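Local coordinates for uncharacterized protein (Legionella pneumophila subsp. pneumophila str. Philadelphia 1, PDB 4R0G) that probably acts as a VPS9-type guanine-nucleotide exchange factor for the small GTPases Rab5, Rab21 and Rab22, at residues K205-Q210 against Q215-E220; D219-Y224 against K242-L247. One frame throughout, in Å; residues are numbered along the deposited sequence.

Interaction 1 (K205-Q210 against Q215-E220); sequences KYLHEQ and QDVHDE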
loop_
_atom_site.group_PDB
_atom_site.type_symbol
_atom_site.label_atom_id
_atom_site.label_comp_id
_atom_site.label_asym_id
_atom_site.label_seq_id
_atom_site.Cartn_x
_atom_site.Cartn_y
_atom_site.Cartn_z
ATOM N N LYS A 205 14.935 -2.439 -12.699
ATOM C CA LYS A 205 15.272 -3.813 -13.072
ATOM C C LYS A 205 16.349 -4.415 -12.163
ATOM O O LYS A 205 16.249 -5.582 -11.768
ATOM C CB LYS A 205 15.689 -3.908 -14.548
ATOM N N TYR A 206 17.389 -3.642 -11.849
ATOM C CA TYR A 206 18.467 -4.162 -11.009
ATOM C C TYR A 206 17.902 -4.490 -9.627
ATOM O O TYR A 206 18.156 -5.549 -9.061
ATOM C CB TYR A 206 19.656 -3.182 -10.898
ATOM C CG TYR A 206 20.600 -3.576 -9.780
ATOM C CD1 TYR A 206 21.593 -4.527 -9.982
ATOM C CD2 TYR A 206 20.476 -3.028 -8.501
ATOM C CE1 TYR A 206 22.452 -4.917 -8.942
ATOM C CE2 TYR A 206 21.332 -3.423 -7.451
ATOM C CZ TYR A 206 22.312 -4.362 -7.682
ATOM O OH TYR A 206 23.155 -4.742 -6.656
ATOM N N LEU A 207 17.116 -3.568 -9.100
ATOM C CA LEU A 207 16.592 -3.719 -7.768
ATOM C C LEU A 207 15.556 -4.835 -7.683
ATOM O O LEU A 207 15.264 -5.326 -6.602
ATOM C CB LEU A 207 15.964 -2.412 -7.310
ATOM C CG LEU A 207 16.433 -1.731 -6.028
ATOM C CD1 LEU A 207 15.343 -0.793 -5.620
ATOM C CD2 LEU A 207 16.663 -2.706 -4.906
ATOM N N HIS A 208 14.998 -5.241 -8.816
ATOM C CA HIS A 208 13.894 -6.201 -8.800
ATOM C C HIS A 208 14.362 -7.555 -8.338
ATOM O O HIS A 208 13.597 -8.327 -7.781
ATOM C CB HIS A 208 13.259 -6.337 -10.175
ATOM C CG HIS A 208 12.065 -7.234 -10.190
ATOM N ND1 HIS A 208 10.833 -6.842 -9.713
ATOM C CD2 HIS A 208 11.917 -8.511 -10.617
ATOM C CE1 HIS A 208 9.973 -7.833 -9.859
ATOM N NE2 HIS A 208 10.611 -8.860 -10.401
ATOM N N GLU A 209 15.633 -7.832 -8.584
ATOM C CA GLU A 209 16.228 -9.100 -8.213
ATOM C C GLU A 209 16.761 -9.109 -6.767
ATOM O O GLU A 209 17.237 -10.131 -6.291
ATOM C CB GLU A 209 17.353 -9.450 -9.218
ATOM C CG GLU A 209 16.985 -10.464 -10.338
ATOM C CD GLU A 209 15.817 -10.014 -11.244
ATOM O OE1 GLU A 209 15.885 -8.905 -11.838
ATOM O OE2 GLU A 209 14.830 -10.783 -11.369
ATOM N N GLN A 210 16.694 -7.990 -6.059
ATOM C CA GLN A 210 17.427 -7.921 -4.809
ATOM C C GLN A 210 16.588 -8.164 -3.550
ATOM O O GLN A 210 15.508 -7.619 -3.410
ATOM C CB GLN A 210 18.236 -6.629 -4.730
ATOM C CG GLN A 210 19.725 -6.911 -4.651
ATOM C CD GLN A 210 20.292 -7.436 -5.956
ATOM O OE1 GLN A 210 20.169 -6.779 -7.005
ATOM N NE2 GLN A 210 20.914 -8.634 -5.912
ATOM N N GLN A 215 26.217 -4.257 0.636
ATOM C CA GLN A 215 27.164 -3.252 0.209
ATOM C C GLN A 215 27.067 -3.051 -1.297
ATOM O O GLN A 215 27.003 -1.917 -1.781
ATOM C CB GLN A 215 28.583 -3.614 0.640
ATOM C CG GLN A 215 29.597 -2.501 0.390
ATOM C CD GLN A 215 29.118 -1.152 0.907
ATOM O OE1 GLN A 215 28.559 -1.054 2.004
ATOM N NE2 GLN A 215 29.323 -0.105 0.110
ATOM N N ASP A 216 27.000 -4.165 -2.018
ATOM C CA ASP A 216 26.868 -4.150 -3.472
ATOM C C ASP A 216 25.672 -3.335 -3.924
ATOM O O ASP A 216 25.720 -2.639 -4.936
ATOM C CB ASP A 216 26.655 -5.573 -3.992
ATOM C CG ASP A 216 27.748 -6.523 -3.583
ATOM O OD1 ASP A 216 28.943 -6.125 -3.602
ATOM O OD2 ASP A 216 27.391 -7.679 -3.257
ATOM N N VAL A 217 24.579 -3.449 -3.187
ATOM C CA VAL A 217 23.345 -2.882 -3.663
ATOM C C VAL A 217 23.421 -1.382 -3.521
ATOM O O VAL A 217 23.202 -0.623 -4.483
ATOM C CB VAL A 217 22.168 -3.465 -2.903
ATOM C CG1 VAL A 217 20.854 -2.772 -3.314
ATOM C CG2 VAL A 217 22.112 -4.937 -3.182
ATOM N N HIS A 218 23.786 -0.965 -2.318
ATOM C CA HIS A 218 24.043 0.431 -2.053
ATOM C C HIS A 218 24.992 1.000 -3.108
ATOM O O HIS A 218 24.755 2.054 -3.668
ATOM C CB HIS A 218 24.582 0.588 -0.637
ATOM C CG HIS A 218 23.512 0.553 0.404
ATOM N ND1 HIS A 218 22.608 1.583 0.579
ATOM C CD2 HIS A 218 23.178 -0.399 1.316
ATOM C CE1 HIS A 218 21.778 1.273 1.558
ATOM N NE2 HIS A 218 22.097 0.076 2.015
ATOM N N ASP A 219 26.039 0.271 -3.423
ATOM C CA ASP A 219 26.944 0.755 -4.432
ATOM C C ASP A 219 26.327 0.848 -5.844
ATOM O O ASP A 219 26.537 1.871 -6.494
ATOM C CB ASP A 219 28.275 -0.024 -4.421
ATOM C CG ASP A 219 28.900 -0.127 -3.019
ATOM O OD1 ASP A 219 28.541 0.690 -2.138
ATOM O OD2 ASP A 219 29.742 -1.041 -2.801
ATOM N N GLU A 220 25.586 -0.164 -6.332
ATOM C CA GLU A 220 24.945 -0.029 -7.668
ATOM C C GLU A 220 23.932 1.114 -7.691
ATOM O O GLU A 220 23.973 1.962 -8.591
ATOM C CB GLU A 220 24.276 -1.317 -8.174
ATOM C CG GLU A 220 25.086 -2.152 -9.185
ATOM C CD GLU A 220 25.416 -1.449 -10.527
ATOM O OE1 GLU A 220 24.504 -1.293 -11.363
ATOM O OE2 GLU A 220 26.599 -1.089 -10.769
#

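Interaction 2 (D219-Y224 against K242-L247); sequences DEIAVY and KKISPL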
loop_
_atom_site.group_PDB
_atom_site.type_symbol
_atom_site.label_atom_id
_atom_site.label_comp_id
_atom_site.label_asym_id
_atom_site.label_seq_id
_atom_site.Cartn_x
_atom_site.Cartn_y
_atom_site.Cartn_z
ATOM N N ASP A 219 26.039 0.271 -3.423
ATOM C CA ASP A 219 26.944 0.755 -4.432
ATOM C C ASP A 219 26.327 0.848 -5.844
ATOM O O ASP A 219 26.537 1.871 -6.494
ATOM C CB ASP A 219 28.275 -0.024 -4.421
ATOM C CG ASP A 219 28.900 -0.127 -3.019
ATOM O OD1 ASP A 219 28.541 0.690 -2.138
ATOM O OD2 ASP A 219 29.742 -1.041 -2.801
ATOM N N GLU A 220 25.586 -0.164 -6.332
ATOM C CA GLU A 220 24.945 -0.029 -7.668
ATOM C C GLU A 220 23.932 1.114 -7.691
ATOM O O GLU A 220 23.973 1.962 -8.591
ATOM C CB GLU A 220 24.276 -1.317 -8.174
ATOM C CG GLU A 220 25.086 -2.152 -9.185
ATOM C CD GLU A 220 25.416 -1.449 -10.527
ATOM O OE1 GLU A 220 24.504 -1.293 -11.363
ATOM O OE2 GLU A 220 26.599 -1.089 -10.769
ATOM N N ILE A 221 23.035 1.133 -6.696
ATOM C CA ILE A 221 22.058 2.199 -6.566
ATOM C C ILE A 221 22.738 3.561 -6.679
ATOM O O ILE A 221 22.318 4.427 -7.460
ATOM C CB ILE A 221 21.302 2.116 -5.235
ATOM C CG1 ILE A 221 20.506 0.819 -5.191
ATOM C CG2 ILE A 221 20.371 3.323 -5.077
ATOM C CD1 ILE A 221 19.402 0.794 -4.183
ATOM N N ALA A 222 23.801 3.739 -5.904
ATOM C CA ALA A 222 24.593 4.954 -5.977
ATOM C C ALA A 222 25.097 5.231 -7.408
ATOM O O ALA A 222 25.095 6.378 -7.842
ATOM C CB ALA A 222 25.724 4.889 -5.005
ATOM N N VAL A 223 25.490 4.200 -8.152
ATOM C CA VAL A 223 25.995 4.413 -9.515
ATOM C C VAL A 223 24.900 4.982 -10.440
ATOM O O VAL A 223 25.157 5.908 -11.245
ATOM C CB VAL A 223 26.624 3.127 -10.156
ATOM C CG1 VAL A 223 27.163 3.458 -11.523
ATOM C CG2 VAL A 223 27.722 2.573 -9.309
ATOM N N TYR A 224 23.689 4.426 -10.315
ATOM C CA TYR A 224 22.536 4.931 -11.048
ATOM C C TYR A 224 22.192 6.343 -10.610
ATOM O O TYR A 224 22.036 7.246 -11.444
ATOM C CB TYR A 224 21.309 4.023 -10.861
ATOM C CG TYR A 224 21.333 2.762 -11.709
ATOM C CD1 TYR A 224 21.184 2.830 -13.075
ATOM C CD2 TYR A 224 21.484 1.510 -11.134
ATOM C CE1 TYR A 224 21.204 1.692 -13.859
ATOM C CE2 TYR A 224 21.501 0.367 -11.903
ATOM C CZ TYR A 224 21.356 0.463 -13.274
ATOM O OH TYR A 224 21.380 -0.661 -14.084
ATOM N N LYS A 242 17.193 12.121 -3.886
ATOM C CA LYS A 242 17.633 12.279 -2.505
ATOM C C LYS A 242 17.242 11.056 -1.692
ATOM O O LYS A 242 18.098 10.422 -1.066
ATOM C CB LYS A 242 17.059 13.563 -1.877
ATOM C CG LYS A 242 17.638 14.849 -2.447
ATOM C CD LYS A 242 17.954 15.872 -1.350
ATOM C CE LYS A 242 18.669 17.110 -1.909
ATOM N NZ LYS A 242 19.167 18.034 -0.837
ATOM N N LYS A 243 15.958 10.717 -1.712
ATOM C CA LYS A 243 15.475 9.587 -0.928
ATOM C C LYS A 243 16.135 8.259 -1.354
ATOM O O LYS A 243 16.673 7.549 -0.517
ATOM C CB LYS A 243 13.941 9.551 -0.930
ATOM C CG LYS A 243 13.324 10.749 -0.198
ATOM C CD LYS A 243 11.874 11.072 -0.627
ATOM C CE LYS A 243 10.848 10.675 0.445
ATOM N NZ LYS A 243 9.424 10.929 0.027
ATOM N N ILE A 244 16.164 7.979 -2.652
ATOM C CA ILE A 244 16.786 6.771 -3.210
ATOM C C ILE A 244 18.210 6.437 -2.717
ATOM O O ILE A 244 18.454 5.317 -2.249
ATOM C CB ILE A 244 16.758 6.816 -4.762
ATOM C CG1 ILE A 244 15.310 6.762 -5.266
ATOM C CG2 ILE A 244 17.499 5.671 -5.364
ATOM C CD1 ILE A 244 15.194 6.679 -6.789
ATOM N N SER A 245 19.149 7.375 -2.806
ATOM C CA SER A 245 20.482 7.159 -2.223
ATOM C C SER A 245 20.838 8.273 -1.244
ATOM O O SER A 245 21.597 9.195 -1.596
ATOM C CB SER A 245 21.555 7.079 -3.315
ATOM O OG SER A 245 22.872 7.042 -2.777
ATOM N N PRO A 246 20.303 8.197 -0.009
ATOM C CA PRO A 246 20.551 9.265 0.960
ATOM C C PRO A 246 21.854 9.014 1.719
ATOM O O PRO A 246 22.586 8.061 1.429
ATOM C CB PRO A 246 19.360 9.132 1.913
ATOM C CG PRO A 246 19.130 7.645 1.965
ATOM C CD PRO A 246 19.528 7.097 0.596
ATOM N N LEU A 247 22.143 9.880 2.679
ATOM C CA LEU A 247 23.299 9.701 3.542
ATOM C C LEU A 247 22.848 9.843 4.989
ATOM O O LEU A 247 23.063 10.889 5.596
ATOM C CB LEU A 247 24.339 10.767 3.219
ATOM C CG LEU A 247 24.535 11.033 1.728
ATOM C CD1 LEU A 247 25.092 12.428 1.493
ATOM C CD2 LEU A 247 25.446 9.972 1.115
#

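Interaction 1 (K205-Q210 against Q215-E220)
Tyr206 lays its phenol ring against the aliphatic stem of Glu220, whose CB sits over one face in a CH-pi contact, 3.9 Å from the ring centroid and 23° off the ring normal. The methylene lies toward the CE2-CZ side of the ring, with Glu220 CB 3.7 Å from Tyr206 CZ. One carbon further out, Glu220 CG is 3.8 Å from Tyr206 CE1, before the chain bends at chi2; the carboxylate plane stands 65° from the ring. The overlap is therefore made by hydrocarbon, and the carboxylate does not lie flat on the ring. With CG of Tyr206 placed anti to the backbone N (chi1 166°), the ring reaches across to helix 215-229 and brings its hydroxyl beside Val217, OH being 3.5 Å from Val217 CA. Both methyls of Val217 touch the tyrosine: CG1 lies near the ring plane, 4.2 Å from Tyr206 CE2, and has Leu207 CD2 at 4.5 Å, and CG2 packs between the hydroxyl and Gln210 CG. No hydrogen bond joins the segments, so shape and apolar contact carry the join. Leu207 continues inward to Leu171 and Ile175 of helix 155-183, linking this junction to the buried interior. Tyr206 faces Glu220, and four residues further on Gln210 faces Val217, a register that runs antiparallel. This is an antiparallel helical hairpin, helices 193-208 and 215-229 meeting next to their short connection, within the helical bundle domain.

Interaction 2 (D219-Y224 against K242-L247)
Ile221 and Ile244 meet through their CG2 methyls, 3.7 Å apart, where helix 215-229 packs against the C-terminal end of helix 235-244 in an antiparallel helical hairpin of the helical bundle domain. This pair is the tight part of the contact. In both isoleucines CG2 stands anti to the backbone N while the longer CG1 branch is anti to the carbonyl carbon (chi1 -63° in Ile221), which puts the short branches, and not the CG1 arms, face to face across the contact. Ile221 also packs on Leu171 of helix 155-183, and Ile244 reaches Ile175 and Tyr178 of that helix as well as Val225. Two buried side chains from successive helices thus converge on one long helix. Ile221 CG2 comes within 4.0 Å of the backbone O of Ile244 as well, placing the methyl against the end of the helix rather than against side chains alone.

Toward solvent the fit is looser. Ser245, the first residue to leave helical backbone angles, comes up against Ala222, and their CA atoms are 6.0 Å apart, the nearest pair between the segments. Small side chains allow this approach; no hydrogen bond spans the two segments. Ser245 CB is 4.3 Å from Ile221 CG2 and thereby borders the isoleucine pair. Within segment 219-224 the serine hydroxyl approaches only carbon, and loosely: Ser245 OG lies 4.2 Å from both CA and CB of Ala222.

Following the chain, helix 193-208 ends in interaction 1, which closes the short connection 209-214 to helix 215-229; four residues separate its segments. Helix 215-229 then enters interaction 2, whose loop is longer: it takes in the rest of helix 215-229, the turn after it and most of helix 235-244. The two closures neither nest nor cross but follow in series, overlapping at Asp219 and Glu220. Their centres lie 10 Å apart and they touch directly, Tyr206 CB being 4.1 Å from Tyr224 CE2. Helix 215-229 is thus the middle member of three successive antiparallel helices, and both contacts lean on helix 155-183, Leu171 and Ile175 being common neighbours.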